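Local structure of flavohemoglobin (Malassezia yamatoensis, 6O0A) at residues A107-Q112 / S209-T214. The protein probably detoxifies nitric oxide as a flavohemoglobin, passing electrons from a reduced nicotinamide cofactor through bound FAD to a heme. Residues are numbered along the deposited sequence; the frame is centred on the assembly and turned at random. Where two conformers were deposited one is given.
With HEM (protoporphyrin IX containing Fe), chain C.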
ATOM      1  N   ALA A 107       6.138   2.604  -8.768  1.00 16.49           N
ATOM      2  CA  ALA A 107       6.504   1.608  -9.769  1.00 14.34           C
ATOM      3  C   ALA A 107       5.281   0.828 -10.231  1.00 14.53           C
ATOM      4  O   ALA A 107       5.108   0.587 -11.431  1.00 14.46           O
ATOM      5  CB  ALA A 107       7.575   0.667  -9.208  1.00 14.03           C
ATOM      6  N   SER A 108       4.409   0.449  -9.291  1.00 12.68           N
ATOM      7  CA  SER A 108       3.147  -0.191  -9.641  1.00 12.34           C
ATOM      8  C   SER A 108       2.376   0.626 -10.664  1.00 15.35           C
ATOM      9  O   SER A 108       1.801   0.078 -11.612  1.00 14.82           O
ATOM     10  CB  SER A 108       2.299  -0.369  -8.379  1.00 15.10           C
ATOM     11  OG  SER A 108       1.121  -1.087  -8.650  1.00 18.69           O
ATOM     12  N   LEU A 109       2.353   1.946 -10.482  1.00 15.35           N
ATOM     13  CA  LEU A 109       1.655   2.877 -11.365  1.00 16.28           C
ATOM     14  C   LEU A 109       2.482   3.276 -12.585  1.00 17.68           C
ATOM     15  O   LEU A 109       1.989   4.020 -13.450  1.00 19.07           O
ATOM     16  CB  LEU A 109       1.243   4.113 -10.549  1.00 14.12           C
ATOM     17  CG  LEU A 109       0.279   3.780  -9.404  1.00 13.86           C
ATOM     18  CD1 LEU A 109       0.216   4.895  -8.360  1.00 24.74           C
ATOM     19  CD2 LEU A 109      -1.090   3.442  -9.944  1.00 17.65           C
ATOM     20  N   GLY A 110       3.718   2.795 -12.686  1.00 13.56           N
ATOM     21  CA  GLY A 110       4.523   3.038 -13.870  1.00 13.47           C
ATOM     22  C   GLY A 110       5.106   4.429 -13.958  1.00 16.18           C
ATOM     23  O   GLY A 110       5.416   4.893 -15.059  1.00 17.06           O
ATOM     24  N   LEU A 111       5.279   5.100 -12.821  1.00 14.14           N
ATOM     25  CA  LEU A 111       5.740   6.484 -12.823  1.00 17.25           C
ATOM     26  C   LEU A 111       7.124   6.621 -13.444  1.00 17.03           C
ATOM     27  O   LEU A 111       8.068   5.922 -13.063  1.00 17.93           O
ATOM     28  CB  LEU A 111       5.758   7.024 -11.395  1.00 14.72           C
ATOM     29  CG  LEU A 111       6.263   8.460 -11.261  1.00 16.31           C
ATOM     30  CD1 LEU A 111       5.384   9.401 -12.080  1.00 15.46           C
ATOM     31  CD2 LEU A 111       6.317   8.892  -9.797  1.00 16.79           C
ATOM     32  N   GLN A 112       7.254   7.563 -14.390  1.00 17.19           N
ATOM     33  CA  GLN A 112       8.524   7.770 -15.057  1.00 19.64           C
ATOM     34  C   GLN A 112       9.212   9.037 -14.551  1.00 21.71           C
ATOM     35  O   GLN A 112       8.547  10.004 -14.154  1.00 18.71           O
ATOM     36  CB  GLN A 112       8.309   7.847 -16.572  1.00 20.04           C
ATOM     37  CG  GLN A 112       7.667   6.575 -17.133  1.00 20.65           C
ATOM     38  CD  GLN A 112       8.556   5.350 -16.934  1.00 25.38           C
ATOM     39  OE1 GLN A 112       9.733   5.366 -17.295  1.00 31.23           O
ATOM     40  NE2 GLN A 112       8.001   4.291 -16.351  1.00 21.75           N
ATOM     41  N   SER A 209      -1.372  -3.374  -9.402  1.00 10.55           N
ATOM     42  CA  SER A 209      -2.396  -2.413  -9.779  1.00 13.12           C
ATOM     43  C   SER A 209      -3.148  -2.965 -10.984  1.00 16.28           C
ATOM     44  O   SER A 209      -2.525  -3.375 -11.971  1.00 13.39           O
ATOM     45  CB  SER A 209      -1.793  -1.041 -10.118  1.00 10.22           C
ATOM     46  OG  SER A 209      -1.271  -0.379  -8.974  1.00 13.33           O
ATOM     47  N   ILE A 210      -4.472  -3.014 -10.882  1.00 11.15           N
ATOM     48  CA  ILE A 210      -5.334  -3.432 -11.977  0.74 10.24           C
ATOM     49  C   ILE A 210      -6.125  -2.214 -12.440  1.00 11.54           C
ATOM     50  O   ILE A 210      -6.498  -1.352 -11.627  1.00 10.77           O
ATOM     51  CB  ILE A 210      -6.252  -4.603 -11.560  0.74 13.60           C
ATOM     52  CG1 ILE A 210      -7.027  -5.121 -12.772  0.74  8.53           C
ATOM     53  CG2 ILE A 210      -7.181  -4.204 -10.429  0.74 11.80           C
ATOM     54  CD1 ILE A 210      -7.562  -6.516 -12.582  0.74 12.75           C
ATOM     55  N   TYR A 211      -6.366  -2.146 -13.753  1.00 11.78           N
ATOM     56  CA  TYR A 211      -6.901  -0.966 -14.423  1.00 11.19           C
ATOM     57  C   TYR A 211      -8.235  -1.287 -15.081  1.00 13.26           C
ATOM     58  O   TYR A 211      -8.356  -2.291 -15.786  1.00 15.57           O
ATOM     59  CB  TYR A 211      -5.918  -0.460 -15.493  1.00  9.78           C
ATOM     60  CG  TYR A 211      -4.624   0.076 -14.930  1.00 11.24           C
ATOM     61  CD1 TYR A 211      -3.671  -0.781 -14.373  1.00 15.73           C
ATOM     62  CD2 TYR A 211      -4.360   1.436 -14.937  1.00 10.68           C
ATOM     63  CE1 TYR A 211      -2.487  -0.285 -13.842  1.00 13.95           C
ATOM     64  CE2 TYR A 211      -3.175   1.940 -14.426  1.00 15.39           C
ATOM     65  CZ  TYR A 211      -2.243   1.069 -13.871  1.00 17.02           C
ATOM     66  OH  TYR A 211      -1.075   1.571 -13.344  1.00 17.13           O
ATOM     67  N   ALA A 212      -9.215  -0.409 -14.884  1.00 11.36           N
ATOM     68  CA  ALA A 212     -10.440  -0.459 -15.675  1.00 11.88           C
ATOM     69  C   ALA A 212     -10.956   0.962 -15.847  1.00  9.74           C
ATOM     70  O   ALA A 212     -10.514   1.893 -15.168  1.00 12.70           O
ATOM     71  CB  ALA A 212     -11.499  -1.351 -15.027  1.00 14.30           C
ATOM     72  N   ARG A 213     -11.906   1.128 -16.754  1.00 12.29           N
ATOM     73  CA  ARG A 213     -12.439   2.462 -16.987  1.00 14.90           C
ATOM     74  C   ARG A 213     -13.661   2.717 -16.118  1.00 16.53           C
ATOM     75  O   ARG A 213     -14.460   1.809 -15.850  1.00 13.49           O
ATOM     76  CB  ARG A 213     -12.771   2.672 -18.465  1.00 14.38           C
ATOM     77  CG  ARG A 213     -11.499   2.716 -19.289  1.00 15.67           C
ATOM     78  CD  ARG A 213     -11.629   3.306 -20.664  1.00 18.52           C
ATOM     79  NE  ARG A 213     -10.320   3.170 -21.290  1.00 15.37           N
ATOM     80  CZ  ARG A 213      -9.399   4.129 -21.320  1.00 15.37           C
ATOM     81  NH1 ARG A 213      -9.651   5.323 -20.807  1.00 15.74           N
ATOM     82  NH2 ARG A 213      -8.224   3.893 -21.881  1.00 17.29           N
ATOM     83  N   THR A 214     -13.772   3.961 -15.647  1.00 12.72           N
ATOM     84  CA  THR A 214     -14.973   4.432 -14.984  1.00 15.41           C
ATOM     85  C   THR A 214     -16.135   4.422 -15.971  1.00 17.81           C
ATOM     86  O   THR A 214     -15.953   4.302 -17.187  1.00 16.71           O
ATOM     87  CB  THR A 214     -14.769   5.854 -14.463  1.00 14.46           C
ATOM     88  OG1 THR A 214     -14.513   6.712 -15.584  1.00 14.71           O
ATOM     89  CG2 THR A 214     -13.585   5.914 -13.522  1.00 15.88           C
TER
HETATM   90  CHA HEM C 402       1.064   8.298  -4.258  1.00 16.79           C
HETATM   91  CHB HEM C 402       4.687  11.123  -2.618  1.00 19.81           C
HETATM   92  CHC HEM C 402       5.779  12.358  -7.181  1.00 18.14           C
HETATM   93  CHD HEM C 402       1.785  10.083  -8.731  1.00 13.25           C
HETATM   94  C1A HEM C 402       1.962   8.935  -3.420  1.00 15.68           C
HETATM   95  C2A HEM C 402       2.020   8.814  -1.980  1.00 17.37           C
HETATM   96  C3A HEM C 402       3.018   9.585  -1.531  1.00 21.80           C
HETATM   97  C4A HEM C 402       3.624  10.245  -2.670  1.00 23.25           C
HETATM   98  CMA HEM C 402       3.456   9.778  -0.065  1.00 22.27           C
HETATM   99  CAA HEM C 402       1.099   7.913  -1.129  1.00 21.86           C
HETATM  100  CBA HEM C 402       1.809   6.563  -1.069  1.00 23.78           C
HETATM  101  CGA HEM C 402       0.954   5.565  -0.326  1.00 36.86           C
HETATM  102  O1A HEM C 402      -0.248   5.429  -0.665  1.00 37.78           O
HETATM  103  O2A HEM C 402       1.473   4.902   0.604  1.00 41.98           O
HETATM  104  C1B HEM C 402       5.310  11.700  -3.706  1.00 18.23           C
HETATM  105  C2B HEM C 402       6.451  12.595  -3.663  1.00 16.56           C
HETATM  106  C3B HEM C 402       6.746  12.953  -4.928  1.00 20.11           C
HETATM  107  C4B HEM C 402       5.811  12.274  -5.807  1.00 15.35           C
HETATM  108  CMB HEM C 402       7.129  13.033  -2.349  1.00 21.94           C
HETATM  109  CAB HEM C 402       7.874  13.878  -5.450  1.00 20.70           C
HETATM  110  CBB HEM C 402       8.947  14.256  -4.736  1.00 18.94           C
HETATM  111  C1C HEM C 402       4.766  11.879  -7.984  1.00 18.03           C
HETATM  112  C2C HEM C 402       4.638  12.126  -9.398  1.00 14.33           C
HETATM  113  C3C HEM C 402       3.534  11.497  -9.841  1.00 14.40           C
HETATM  114  C4C HEM C 402       2.927  10.846  -8.701  1.00 14.17           C
HETATM  115  CMC HEM C 402       5.665  12.958 -10.199  1.00 18.42           C
HETATM  116  CAC HEM C 402       2.905  11.455 -11.260  1.00 16.52           C
HETATM  117  CBC HEM C 402       3.057  12.455 -12.149  1.00 21.98           C
HETATM  118  C1D HEM C 402       1.262   9.406  -7.649  1.00 12.39           C
HETATM  119  C2D HEM C 402       0.063   8.588  -7.696  1.00 17.88           C
HETATM  120  C3D HEM C 402      -0.151   8.103  -6.476  1.00 17.87           C
HETATM  121  C4D HEM C 402       0.906   8.580  -5.600  1.00 15.30           C
HETATM  122  CMD HEM C 402      -0.795   8.365  -8.963  1.00 16.95           C
HETATM  123  CAD HEM C 402      -1.325   7.185  -6.071  1.00 14.43           C
HETATM  124  CBD HEM C 402      -2.284   8.003  -5.211  1.00 19.69           C
HETATM  125  CGD HEM C 402      -3.181   8.879  -6.056  1.00 24.23           C
HETATM  126  O1D HEM C 402      -3.785   8.374  -7.042  1.00 18.74           O
HETATM  127  O2D HEM C 402      -3.315  10.091  -5.729  1.00 25.99           O
HETATM  128  NA  HEM C 402       2.959   9.819  -3.807  1.00 15.74           N
HETATM  129  NB  HEM C 402       4.948  11.530  -5.024  1.00 16.62           N
HETATM  130  NC  HEM C 402       3.708  11.085  -7.582  1.00 13.74           N
HETATM  131  ND  HEM C 402       1.757   9.370  -6.361  1.00 14.71           N
HETATM  132 FE   HEM C 402       3.517  10.238  -5.723  1.00 18.44          FE
HETATM  133  O   HOH W   1       1.176   0.616 -14.628  1.00 25.14           O
HETATM  134  O   HOH W   2      -0.782   4.144 -13.571  1.00 22.18           O
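S108 and S209 meet hydroxyl to hydroxyl, S209 OG donating to S108 OG over a short 2.5 Å, and this is the tight part of a small interface that illustrates how a helix end can dock on a sheet through few polar atoms. With OG anti to N (chi1 -175°), the S108 hydroxyl points across to the strand. S209 OG also bonds to Q223, so two polar partners hold this buried hydroxyl. L109 straddles two sites: CD2 lies 3.9 Å from S209 OG, while CD1 rests 3.6 Å from HEM CAD. The looser side belongs to Y211. Its OH comes no closer than 3.6 Å to L109 CA, and two waters bridge it to the helix end: one receives a bond from Y211 OH and gives one to S108 O, whereas the second, in the ring plane at the tyrosine edge, donates to both Y211 OH (2.6 Å) and L109 O. Just beyond helix 96-108, G110 has positive phi in a Schellman motif that closes the helix end, and beyond this turn L111 CD1 packs against HEM CAC at 3.3 Å. The contact thus joins the globin domain to the FAD-binding barrel, where strand 207-213 runs between antiparallel strands 219-225 and 258-262.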